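Local coordinates for peptidase M16 domain protein (Alicyclobacillus acidocaldarius subsp. acidocaldarius DSM 446, PDB 4XEA) that is a putative zinc-peptidase relative of the M16 (insulinase) family, crystallised with nickel in its metal site, and probably cleaves peptides, at residues Thr91-Ala96 against Phe378-Glu383; Leu399-Ala402 against Gln407-Leu410. All coordinates share one frame; numbering follows the deposited sequence.

Interaction 1 of 2, residues Thr91-Ala96 against Phe378-Glu383; sequences TFDHTA and FLRGAE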
ATOM      1  N   THR A  91       1.125  18.935  -0.303  1.00 40.32           N
ATOM      2  CA  THR A  91      -0.115  18.789  -1.080  1.00 40.07           C
ATOM      3  C   THR A  91      -0.713  20.177  -1.346  1.00 38.69           C
ATOM      4  O   THR A  91      -0.028  21.205  -1.197  1.00 37.31           O
ATOM      5  CB  THR A  91      -1.129  17.757  -0.510  1.00 40.69           C
ATOM      6  OG1 THR A  91      -2.186  17.579  -1.483  1.00 44.19           O
ATOM      7  CG2 THR A  91      -1.756  18.193   0.817  1.00 42.20           C
ATOM      8  N   PHE A  92      -1.962  20.216  -1.799  1.00 38.69           N
ATOM      9  CA  PHE A  92      -2.547  21.474  -2.261  1.00 38.60           C
ATOM     10  C   PHE A  92      -2.572  22.522  -1.180  1.00 36.57           C
ATOM     11  O   PHE A  92      -2.342  23.717  -1.448  1.00 36.34           O
ATOM     12  CB  PHE A  92      -3.967  21.225  -2.788  1.00 39.68           C
ATOM     13  CG  PHE A  92      -4.003  20.295  -3.944  1.00 44.67           C
ATOM     14  CD1 PHE A  92      -3.300  20.604  -5.117  1.00 46.82           C
ATOM     15  CD2 PHE A  92      -4.698  19.115  -3.880  1.00 49.98           C
ATOM     16  CE1 PHE A  92      -3.306  19.747  -6.204  1.00 51.10           C
ATOM     17  CE2 PHE A  92      -4.730  18.266  -5.007  1.00 53.12           C
ATOM     18  CZ  PHE A  92      -4.013  18.593  -6.145  1.00 52.64           C
ATOM     19  N   ASP A  93      -2.928  22.106   0.030  1.00 36.82           N
ATOM     20  CA  ASP A  93      -3.231  23.041   1.097  1.00 36.88           C
ATOM     21  C   ASP A  93      -2.519  22.779   2.423  1.00 37.09           C
ATOM     22  O   ASP A  93      -2.814  23.445   3.445  1.00 36.84           O
ATOM     23  CB  ASP A  93      -4.760  23.142   1.326  1.00 37.72           C
ATOM     24  CG  ASP A  93      -5.413  21.805   1.691  1.00 39.22           C
ATOM     25  OD1 ASP A  93      -4.706  20.781   1.821  1.00 40.60           O
ATOM     26  OD2 ASP A  93      -6.653  21.770   1.816  1.00 40.25           O
ATOM     27  N   HIS A  94      -1.609  21.810   2.436  1.00 38.44           N
ATOM     28  CA  HIS A  94      -0.731  21.651   3.598  1.00 37.73           C
ATOM     29  C   HIS A  94       0.570  20.969   3.192  1.00 38.49           C
ATOM     30  O   HIS A  94       0.686  20.372   2.096  1.00 38.19           O
ATOM     31  CB  HIS A  94      -1.449  20.918   4.768  1.00 38.48           C
ATOM     32  CG  HIS A  94      -1.706  19.454   4.531  1.00 39.34           C
ATOM     33  ND1 HIS A  94      -2.872  18.977   3.961  1.00 45.97           N
ATOM     34  CD2 HIS A  94      -0.946  18.362   4.800  1.00 40.47           C
ATOM     35  CE1 HIS A  94      -2.812  17.650   3.890  1.00 46.87           C
ATOM     36  NE2 HIS A  94      -1.664  17.253   4.416  1.00 41.70           N
ATOM     37  N   THR A  95       1.576  21.147   4.055  1.00 38.73           N
ATOM     38  CA  THR A  95       2.848  20.450   3.987  1.00 39.96           C
ATOM     39  C   THR A  95       3.027  19.722   5.315  1.00 40.07           C
ATOM     40  O   THR A  95       2.779  20.297   6.401  1.00 40.04           O
ATOM     41  CB  THR A  95       4.048  21.433   3.790  1.00 40.87           C
ATOM     42  OG1 THR A  95       3.761  22.388   2.758  1.00 39.83           O
ATOM     43  CG2 THR A  95       5.317  20.674   3.425  1.00 40.82           C
ATOM     44  N   ALA A  96       3.429  18.453   5.222  1.00 39.89           N
ATOM     45  CA  ALA A  96       3.535  17.561   6.378  1.00 40.47           C
ATOM     46  C   ALA A  96       4.918  16.908   6.494  1.00 41.42           C
ATOM     47  O   ALA A  96       5.501  16.480   5.480  1.00 40.84           O
ATOM     48  CB  ALA A  96       2.475  16.467   6.308  1.00 39.52           C
ATOM     49  N   PHE A 378      -8.327  19.111  10.934  1.00 38.39           N
ATOM     50  CA  PHE A 378      -8.001  20.290  11.760  1.00 37.75           C
ATOM     51  C   PHE A 378      -7.556  21.482  10.918  1.00 37.14           C
ATOM     52  O   PHE A 378      -8.119  22.582  11.013  1.00 37.47           O
ATOM     53  CB  PHE A 378      -6.943  19.957  12.831  1.00 39.59           C
ATOM     54  CG  PHE A 378      -6.492  21.176  13.574  1.00 40.44           C
ATOM     55  CD1 PHE A 378      -7.228  21.658  14.631  1.00 45.43           C
ATOM     56  CD2 PHE A 378      -5.373  21.868  13.140  1.00 39.11           C
ATOM     57  CE1 PHE A 378      -6.833  22.834  15.297  1.00 47.90           C
ATOM     58  CE2 PHE A 378      -4.982  23.053  13.755  1.00 41.74           C
ATOM     59  CZ  PHE A 378      -5.705  23.547  14.819  1.00 45.32           C
ATOM     60  N   LEU A 379      -6.594  21.271  10.038  1.00 36.46           N
ATOM     61  CA  LEU A 379      -6.039  22.349   9.250  1.00 35.57           C
ATOM     62  C   LEU A 379      -7.055  22.950   8.231  1.00 35.56           C
ATOM     63  O   LEU A 379      -7.008  24.148   7.937  1.00 36.69           O
ATOM     64  CB  LEU A 379      -4.760  21.924   8.546  1.00 34.48           C
ATOM     65  CG  LEU A 379      -3.524  21.636   9.431  1.00 37.28           C
ATOM     66  CD1 LEU A 379      -2.342  21.188   8.556  1.00 39.07           C
ATOM     67  CD2 LEU A 379      -3.126  22.883  10.276  1.00 39.53           C
ATOM     68  N   ARG A 380      -7.996  22.124   7.783  1.00 35.01           N
ATOM     69  CA  ARG A 380      -9.077  22.556   6.900  1.00 35.37           C
ATOM     70  C   ARG A 380     -10.263  23.200   7.634  1.00 36.50           C
ATOM     71  O   ARG A 380     -11.318  23.456   7.025  1.00 37.22           O
ATOM     72  CB  ARG A 380      -9.542  21.338   6.096  1.00 35.17           C
ATOM     73  CG  ARG A 380      -8.580  21.097   4.913  1.00 35.82           C
ATOM     74  CD  ARG A 380      -8.820  19.730   4.249  1.00 38.45           C
ATOM     75  NE  ARG A 380      -7.750  19.483   3.292  1.00 42.23           N
ATOM     76  CZ  ARG A 380      -7.448  18.326   2.697  1.00 45.61           C
ATOM     77  NH1 ARG A 380      -8.199  17.235   2.863  1.00 45.60           N
ATOM     78  NH2 ARG A 380      -6.395  18.283   1.885  1.00 44.21           N
ATOM     79  N   GLY A 381     -10.114  23.407   8.958  1.00 37.46           N
ATOM     80  CA  GLY A 381     -10.976  24.297   9.703  1.00 38.47           C
ATOM     81  C   GLY A 381     -11.738  23.671  10.848  1.00 40.23           C
ATOM     82  O   GLY A 381     -12.435  24.401  11.548  1.00 42.24           O
ATOM     83  N   ALA A 382     -11.641  22.357  11.041  1.00 39.99           N
ATOM     84  CA  ALA A 382     -12.332  21.707  12.162  1.00 42.83           C
ATOM     85  C   ALA A 382     -11.449  21.864  13.394  1.00 43.75           C
ATOM     86  O   ALA A 382     -10.744  20.969  13.790  1.00 42.61           O
ATOM     87  CB  ALA A 382     -12.632  20.265  11.844  1.00 41.99           C
ATOM     88  N   GLU A 383     -11.490  23.071  13.947  1.00 45.60           N
ATOM     89  CA  GLU A 383     -10.580  23.532  14.998  1.00 47.15           C
ATOM     90  C   GLU A 383     -10.736  22.682  16.270  1.00 47.73           C
ATOM     91  O   GLU A 383      -9.793  22.526  17.025  1.00 47.62           O
ATOM     92  CB  GLU A 383     -10.818  25.053  15.223  1.00 48.66           C
ATOM     93  CG  GLU A 383      -9.821  25.809  16.165  1.00 51.78           C
ATOM     94  CD  GLU A 383      -8.484  26.151  15.499  1.00 52.47           C
ATOM     95  OE1 GLU A 383      -8.405  26.222  14.250  1.00 49.90           O
ATOM     96  OE2 GLU A 383      -7.496  26.334  16.240  1.00 53.88           O
TER
HETATM   97  O   HOH W   1      -4.747  16.619  -0.378  1.00 60.14           O
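Arg380 takes hold of Asp93 side-on, one nitrogen to each carboxylate oxygen. NH2 of Arg380 meets OD1 of Asp93 at 3.0 Å, nearly straight (169°); OD1 sits in the guanidinium plane and offers its syn lone pair. NE of Arg380 reaches OD2 of Asp93 at 2.9 Å on a more bent path, tilted from both planes, in keeping with the 41° between carboxylate and guanidinium. Beside this salt bridge, CD1 of Leu379 packs against CB of His94 at 3.9 Å. The Asp93 carboxylate also serves neighbours: OD2 accepts a hydrogen bond from OG of Ser310, and OD1 accepts a weak one from ND1 of His94, whose NE2 bonds to Tyr89. Water 1 joins the arginine's NH2 to OG1 of Thr91, while CG2 of Thr91 lies over one face of the imidazole. In the fold, the hairpin turn between strands 84-90 and 95-101 of the N-terminal, metal-binding M16 domain meets the C-terminal end of helix 367-379. There a Schellman motif stops the helix, with Gly381 at positive phi. Just past the last helical residue, Arg380 runs extended from CG to NE, which carries its guanidinium across to the turn. A leucine at Arg380 would probably leave the Asp93 carboxylate without its charge mate and freer to turn, despite the bond to Ser310. The carbonyls of Leu379 and Arg380 are held by Arg38 and Asn311.

Interaction 2 of 2, residues Leu399-Ala402 against Gln407-Leu410; sequences LERA and QEHL
Arg401 carries this contact from the first turn of helix 399-409, reaching along the helix to Glu408 two turns on. At Arg401, CG stands anti to the backbone N (chi1 177°) and the chain bends at chi2 (55°); although its first bond points away from residues 407-410, the bend swings the guanidinium back toward them. NH1 of Arg401 then lies 3.5 Å from OE1 of Glu408, with that oxygen at the guanidinium edge, near its plane. The two side chains cross at about a right angle and their flat groups are 80° apart, a long salt bridge, electrostatic more than a directed hydrogen bond. Each end has a stronger mate: NH2 of Arg401 pairs with Glu270 of helix 265-283, and OE1 of Glu408 with NE of Arg405, one turn before it. Glu408, extended beyond CG, brings OE1 to both arginines. Ala402, next along, faces Phe349 of helix 346-363, on the buried side. The result is a surface network of charges, an i to i+7 pair with Arg405 between, running along one side of an amphipathic helix that packs into the C-terminal, M16-type half of the chain.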
ATOM      1  N   LEU A 399     -30.934   9.518   2.659  1.00 64.32           N
ATOM      2  CA  LEU A 399     -31.129   9.390   1.203  1.00 62.90           C
ATOM      3  C   LEU A 399     -31.470  10.745   0.560  1.00 60.30           C
ATOM      4  O   LEU A 399     -31.017  11.042  -0.554  1.00 57.04           O
ATOM      5  CB  LEU A 399     -32.241   8.352   0.885  1.00 67.26           C
ATOM      6  CG  LEU A 399     -32.551   8.028  -0.592  1.00 67.34           C
ATOM      7  CD1 LEU A 399     -31.349   7.453  -1.342  1.00 65.72           C
ATOM      8  CD2 LEU A 399     -33.789   7.070  -0.705  1.00 72.48           C
ATOM      9  N   GLU A 400     -32.275  11.570   1.239  1.00 61.40           N
ATOM     10  CA  GLU A 400     -32.581  12.928   0.718  1.00 60.17           C
ATOM     11  C   GLU A 400     -31.308  13.743   0.552  1.00 56.21           C
ATOM     12  O   GLU A 400     -31.052  14.382  -0.492  1.00 53.59           O
ATOM     13  CB  GLU A 400     -33.534  13.655   1.680  1.00 63.15           C
ATOM     14  CG  GLU A 400     -33.824  15.143   1.340  1.00 65.50           C
ATOM     15  CD  GLU A 400     -34.968  15.719   2.191  1.00 73.93           C
ATOM     16  OE1 GLU A 400     -34.754  15.995   3.393  1.00 76.57           O
ATOM     17  OE2 GLU A 400     -36.103  15.862   1.671  1.00 80.80           O
ATOM     18  N   ARG A 401     -30.489  13.719   1.583  1.00 55.40           N
ATOM     19  CA  ARG A 401     -29.197  14.417   1.495  1.00 53.38           C
ATOM     20  C   ARG A 401     -28.306  13.832   0.380  1.00 51.43           C
ATOM     21  O   ARG A 401     -27.671  14.581  -0.362  1.00 48.77           O
ATOM     22  CB  ARG A 401     -28.516  14.451   2.867  1.00 54.18           C
ATOM     23  CG  ARG A 401     -27.139  15.069   2.903  1.00 53.48           C
ATOM     24  CD  ARG A 401     -27.067  16.503   2.322  1.00 53.03           C
ATOM     25  NE  ARG A 401     -25.677  16.963   2.322  1.00 50.00           N
ATOM     26  CZ  ARG A 401     -25.147  17.806   1.429  1.00 49.08           C
ATOM     27  NH1 ARG A 401     -25.877  18.319   0.440  1.00 49.23           N
ATOM     28  NH2 ARG A 401     -23.871  18.120   1.517  1.00 46.03           N
ATOM     29  N   ALA A 402     -28.303  12.513   0.212  1.00 53.59           N
ATOM     30  CA  ALA A 402     -27.521  11.900  -0.888  1.00 52.28           C
ATOM     31  C   ALA A 402     -28.056  12.365  -2.246  1.00 51.34           C
ATOM     32  O   ALA A 402     -27.262  12.675  -3.147  1.00 48.62           O
ATOM     33  CB  ALA A 402     -27.533  10.378  -0.803  1.00 55.13           C
ATOM     34  N   GLN A 407     -27.509  16.015  -7.061  1.00 47.94           N
ATOM     35  CA  GLN A 407     -28.130  17.040  -7.922  1.00 48.66           C
ATOM     36  C   GLN A 407     -27.321  18.340  -8.020  1.00 46.88           C
ATOM     37  O   GLN A 407     -27.261  18.968  -9.086  1.00 46.70           O
ATOM     38  CB  GLN A 407     -29.554  17.331  -7.418  1.00 51.40           C
ATOM     39  CG  GLN A 407     -30.510  16.137  -7.539  1.00 55.95           C
ATOM     40  CD  GLN A 407     -30.907  15.829  -8.968  1.00 61.19           C
ATOM     41  OE1 GLN A 407     -30.893  16.710  -9.829  1.00 61.80           O
ATOM     42  NE2 GLN A 407     -31.290  14.578  -9.225  1.00 63.30           N
ATOM     43  N   GLU A 408     -26.708  18.721  -6.902  1.00 46.55           N
ATOM     44  CA  GLU A 408     -25.836  19.888  -6.762  1.00 46.72           C
ATOM     45  C   GLU A 408     -24.542  19.780  -7.575  1.00 44.08           C
ATOM     46  O   GLU A 408     -24.006  20.767  -8.090  1.00 44.20           O
ATOM     47  CB  GLU A 408     -25.339  19.974  -5.300  1.00 47.18           C
ATOM     48  CG  GLU A 408     -26.030  20.906  -4.440  1.00 53.56           C
ATOM     49  CD  GLU A 408     -25.615  20.792  -2.957  1.00 55.42           C
ATOM     50  OE1 GLU A 408     -24.828  19.887  -2.529  1.00 54.62           O
ATOM     51  OE2 GLU A 408     -26.111  21.647  -2.207  1.00 60.37           O
ATOM     52  N   HIS A 409     -23.961  18.602  -7.549  1.00 41.54           N
ATOM     53  CA  HIS A 409     -22.604  18.450  -7.939  1.00 39.31           C
ATOM     54  C   HIS A 409     -22.339  17.543  -9.150  1.00 39.79           C
ATOM     55  O   HIS A 409     -21.471  17.855  -9.951  1.00 39.20           O
ATOM     56  CB  HIS A 409     -21.806  17.914  -6.759  1.00 38.31           C
ATOM     57  CG  HIS A 409     -20.355  17.735  -7.075  1.00 36.84           C
ATOM     58  ND1 HIS A 409     -19.574  18.756  -7.535  1.00 35.72           N
ATOM     59  CD2 HIS A 409     -19.551  16.647  -7.011  1.00 37.65           C
ATOM     60  CE1 HIS A 409     -18.344  18.315  -7.739  1.00 36.71           C
ATOM     61  NE2 HIS A 409     -18.300  17.038  -7.421  1.00 37.10           N
ATOM     62  N   LEU A 410     -22.988  16.388  -9.240  1.00 40.16           N
ATOM     63  CA  LEU A 410     -22.703  15.501 -10.356  1.00 41.12           C
ATOM     64  C   LEU A 410     -23.642  15.841 -11.521  1.00 42.74           C
ATOM     65  O   LEU A 410     -24.621  15.125 -11.759  1.00 44.77           O
ATOM     66  CB  LEU A 410     -22.785  14.025  -9.929  1.00 42.38           C
ATOM     67  CG  LEU A 410     -21.779  13.637  -8.814  1.00 41.82           C
ATOM     68  CD1 LEU A 410     -21.921  12.198  -8.433  1.00 41.92           C
ATOM     69  CD2 LEU A 410     -20.334  13.950  -9.183  1.00 38.57           C
TER

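How the interactions relate
Interactions 1 and 2 lie in series along the chain, with centres 26 Å apart and nearest atoms about 14 Å apart, so they do not touch. Interaction 1 spans the two halves and sits about 8 Å from the centre of the chain. It ties the domain that holds the nickel site, probably the catalytic one as in M16 peptidases, to a helix end some 280 residues later. The nickel ion is bound by His61, His65 and Glu136, none of which belongs to either contact. Interaction 2 lies in the other half, within one helix at the surface, about 24 Å from the centre of the chain.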